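Local coordinates for histone fold protein (Methanopyrus kandleri, PDB 1F1E) that is an archaeal histone with two histone folds in one chain, probably pairing them as a histone dimer does and packaging DNA, at residues A9-F14 with D26-I31. Numbering follows the deposited sequence.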
ATOM      1  N   ALA A   9      24.043   6.782   2.117  1.00 20.09           N
ATOM      2  CA  ALA A   9      22.874   7.522   2.669  1.00 17.95           C
ATOM      3  C   ALA A   9      21.720   6.561   2.955  1.00 16.75           C
ATOM      4  O   ALA A   9      21.138   6.663   4.045  1.00 17.15           O
ATOM      5  CB  ALA A   9      22.426   8.669   1.789  1.00 20.67           C
ATOM      6  N   ILE A  10      21.417   5.636   2.040  1.00 16.39           N
ATOM      7  CA  ILE A  10      20.436   4.573   2.309  1.00 14.84           C
ATOM      8  C   ILE A  10      20.736   3.861   3.616  1.00 15.74           C
ATOM      9  O   ILE A  10      19.866   3.697   4.472  1.00 18.66           O
ATOM     10  CB  ILE A  10      20.343   3.584   1.159  1.00 15.31           C
ATOM     11  CG1 ILE A  10      19.846   4.280  -0.141  1.00 16.07           C
ATOM     12  CG2 ILE A  10      19.486   2.396   1.522  1.00 13.73           C
ATOM     13  CD1 ILE A  10      19.963   3.338  -1.326  1.00 17.34           C
ATOM     14  N   GLU A  11      22.000   3.447   3.768  1.00 17.19           N
ATOM     15  CA  GLU A  11      22.347   2.802   5.004  1.00 18.34           C
ATOM     16  C   GLU A  11      22.191   3.658   6.246  1.00 18.29           C
ATOM     17  O   GLU A  11      21.668   3.111   7.172  1.00 20.62           O
ATOM     18  CB  GLU A  11      23.842   2.378   4.910  1.00 19.05           C
ATOM     19  CG  GLU A  11      24.199   1.537   6.115  1.00 22.78           C
ATOM     20  CD  GLU A  11      25.625   1.081   6.149  1.00 23.55           C
ATOM     21  OE1 GLU A  11      26.343   1.253   5.127  1.00 24.46           O
ATOM     22  OE2 GLU A  11      26.002   0.572   7.224  1.00 30.20           O
ATOM     23  N   ARG A  12      22.671   4.921   6.203  1.00 17.70           N
ATOM     24  CA  ARG A  12      22.533   5.723   7.424  1.00 18.79           C
ATOM     25  C   ARG A  12      21.054   5.889   7.823  1.00 17.13           C
ATOM     26  O   ARG A  12      20.691   5.865   8.987  1.00 19.00           O
ATOM     27  CB  ARG A  12      23.212   7.091   7.337  1.00 18.70           C
ATOM     28  CG  ARG A  12      24.751   6.998   7.279  1.00 22.01           C
ATOM     29  CD  ARG A  12      25.312   8.427   7.354  1.00 23.47           C
ATOM     30  NE  ARG A  12      24.989   9.126   6.102  1.00 23.99           N
ATOM     31  CZ  ARG A  12      25.713   9.124   4.998  1.00 24.75           C
ATOM     32  NH1 ARG A  12      26.867   8.470   4.887  1.00 26.22           N
ATOM     33  NH2 ARG A  12      25.309   9.798   3.953  1.00 22.71           N
ATOM     34  N   ILE A  13      20.233   6.087   6.772  1.00 15.68           N
ATOM     35  CA  ILE A  13      18.843   6.402   7.030  1.00 15.16           C
ATOM     36  C   ILE A  13      18.191   5.158   7.610  1.00 15.83           C
ATOM     37  O   ILE A  13      17.452   5.204   8.575  1.00 16.37           O
ATOM     38  CB  ILE A  13      18.173   6.955   5.801  1.00 14.66           C
ATOM     39  CG1 ILE A  13      18.732   8.329   5.424  1.00 14.85           C
ATOM     40  CG2 ILE A  13      16.677   7.027   5.946  1.00 15.09           C
ATOM     41  CD1 ILE A  13      18.452   8.703   3.966  1.00 15.09           C
ATOM     42  N   PHE A  14      18.413   4.015   6.969  1.00 16.50           N
ATOM     43  CA  PHE A  14      17.838   2.769   7.515  1.00 16.68           C
ATOM     44  C   PHE A  14      18.305   2.543   8.941  1.00 18.48           C
ATOM     45  O   PHE A  14      17.542   2.160   9.829  1.00 18.91           O
ATOM     46  CB  PHE A  14      18.284   1.630   6.619  1.00 17.21           C
ATOM     47  CG  PHE A  14      17.709   0.298   6.981  1.00 14.70           C
ATOM     48  CD1 PHE A  14      18.393  -0.589   7.757  1.00 15.62           C
ATOM     49  CD2 PHE A  14      16.436  -0.055   6.536  1.00 13.54           C
ATOM     50  CE1 PHE A  14      17.883  -1.833   8.096  1.00 15.09           C
ATOM     51  CE2 PHE A  14      15.914  -1.258   6.893  1.00 13.89           C
ATOM     52  CZ  PHE A  14      16.626  -2.149   7.664  1.00 15.00           C
ATOM     53  N   ASP A  26      24.098  -8.781   4.303  1.00 23.09           N
ATOM     54  CA  ASP A  26      22.943  -9.219   3.483  1.00 23.39           C
ATOM     55  C   ASP A  26      21.745  -8.292   3.680  1.00 22.79           C
ATOM     56  O   ASP A  26      20.899  -8.104   2.808  1.00 21.59           O
ATOM     57  CB  ASP A  26      22.562 -10.658   3.708  1.00 26.19           C
ATOM     58  CG  ASP A  26      22.234 -11.202   5.049  1.00 29.35           C
ATOM     59  OD1 ASP A  26      22.232 -10.487   6.078  1.00 33.86           O
ATOM     60  OD2 ASP A  26      22.008 -12.432   5.037  1.00 37.93           O
ATOM     61  N   ALA A  27      21.651  -7.616   4.790  1.00 21.09           N
ATOM     62  CA  ALA A  27      20.695  -6.604   5.138  1.00 19.40           C
ATOM     63  C   ALA A  27      21.013  -5.376   4.310  1.00 20.44           C
ATOM     64  O   ALA A  27      20.067  -4.811   3.753  1.00 19.24           O
ATOM     65  CB  ALA A  27      20.722  -6.280   6.608  1.00 18.54           C
ATOM     66  N   LYS A  28      22.278  -5.002   4.243  1.00 21.02           N
ATOM     67  CA  LYS A  28      22.581  -3.853   3.395  1.00 22.33           C
ATOM     68  C   LYS A  28      22.231  -4.211   1.964  1.00 22.70           C
ATOM     69  O   LYS A  28      21.698  -3.397   1.207  1.00 22.15           O
ATOM     70  CB  LYS A  28      24.058  -3.463   3.560  1.00 23.72           C
ATOM     71  CG  LYS A  28      24.433  -3.062   4.957  1.00 23.49           C
ATOM     72  CD  LYS A  28      25.928  -2.836   5.162  1.00 27.12           C
ATOM     73  CE  LYS A  28      26.285  -2.778   6.619  1.00 27.97           C
ATOM     74  NZ  LYS A  28      27.706  -2.431   6.886  1.00 34.98           N
ATOM     75  N   ASP A  29      22.546  -5.422   1.496  1.00 23.63           N
ATOM     76  CA  ASP A  29      22.263  -5.814   0.138  1.00 26.21           C
ATOM     77  C   ASP A  29      20.765  -5.650  -0.158  1.00 23.04           C
ATOM     78  O   ASP A  29      20.335  -5.146  -1.211  1.00 24.42           O
ATOM     79  CB  ASP A  29      22.584  -7.259  -0.105  1.00 27.92           C
ATOM     80  CG  ASP A  29      23.959  -7.800  -0.299  1.00 29.78           C
ATOM     81  OD1 ASP A  29      24.830  -6.995  -0.626  1.00 37.87           O
ATOM     82  OD2 ASP A  29      24.126  -9.017  -0.105  1.00 33.71           O
ATOM     83  N   THR A  30      20.019  -6.096   0.853  1.00 20.30           N
ATOM     84  CA  THR A  30      18.549  -6.006   0.638  1.00 18.89           C
ATOM     85  C   THR A  30      18.014  -4.601   0.470  1.00 17.96           C
ATOM     86  O   THR A  30      17.217  -4.280  -0.416  1.00 17.57           O
ATOM     87  CB  THR A  30      17.835  -6.708   1.782  1.00 17.96           C
ATOM     88  OG1 THR A  30      18.283  -8.088   1.800  1.00 17.63           O
ATOM     89  CG2 THR A  30      16.345  -6.757   1.557  1.00 20.33           C
ATOM     90  N   ILE A  31      18.473  -3.734   1.365  1.00 16.84           N
ATOM     91  CA  ILE A  31      18.038  -2.326   1.355  1.00 17.47           C
ATOM     92  C   ILE A  31      18.596  -1.597   0.150  1.00 18.01           C
ATOM     93  O   ILE A  31      17.941  -0.695  -0.351  1.00 17.16           O
ATOM     94  CB  ILE A  31      18.343  -1.567   2.654  1.00 18.46           C
ATOM     95  CG1 ILE A  31      19.809  -1.404   2.971  1.00 20.25           C
ATOM     96  CG2 ILE A  31      17.655  -2.187   3.884  1.00 16.39           C
ATOM     97  CD1 ILE A  31      20.147  -0.508   4.162  1.00 20.22           C
TER
HETATM   98  O   HOH W   1      28.461  -0.439   4.237  1.00 41.54           O
HETATM   99  O   HOH W   2      28.698   0.653   7.717  1.00 48.05           O
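Ile-31 projects from segment 26-31 into the angle between Ile-10, Glu-11 and Phe-14, and its two branches do most of the apolar work. CG2 sits over one face of the Phe-14 ring, 3.7 Å from the centroid and 17° off the ring normal, a CH-pi contact displaced toward the CD2-CE2 rim. The other branch runs to the base of the ring, where CD1 of Ile-31 lies 3.8 Å from CB of Phe-14; it also meets the backbone of Glu-11, 4.1 Å from CA. With chi1 at 64°, CG1 of Ile-31 is wedged between the backbone N and the carbonyl carbon, which sends CD1 toward helix 7-15 and leaves CG2 for the ring. Ile-10 also meets Ile-31, its CG2 4.0 Å from CD1 and just as near the carbonyl O of Ile-31.

The polar part lies at the margin. Glu-11 and Lys-28 are both extended and pass at a slant; OE2 of Glu-11 comes alongside the end of Lys-28, 3.4 Å from its CE and 3.5 Å from its NZ, the latter a long salt bridge. Two waters donate to the carboxylate, one to each oxygen, and accept weak bonds from NZ. The stronger partner of OE2 is Arg-15, so the carboxylate is shared between two helices.

The segment axes come within 10.2 Å at 109°, so the short first helix of a histone fold, 7-15, lies across the long central helix 25-51. Phe-14 packs on Leu-119 and Ala-123 of helix 102-129, the long helix of the second fold, and Ile-31 touches Val-140 of helix 137-147. Strand 22-23, between the two segments, pairs in parallel with strand 134-135, so the contact lies where the two folds of the chain pair in the handshake manner of a histone dimer.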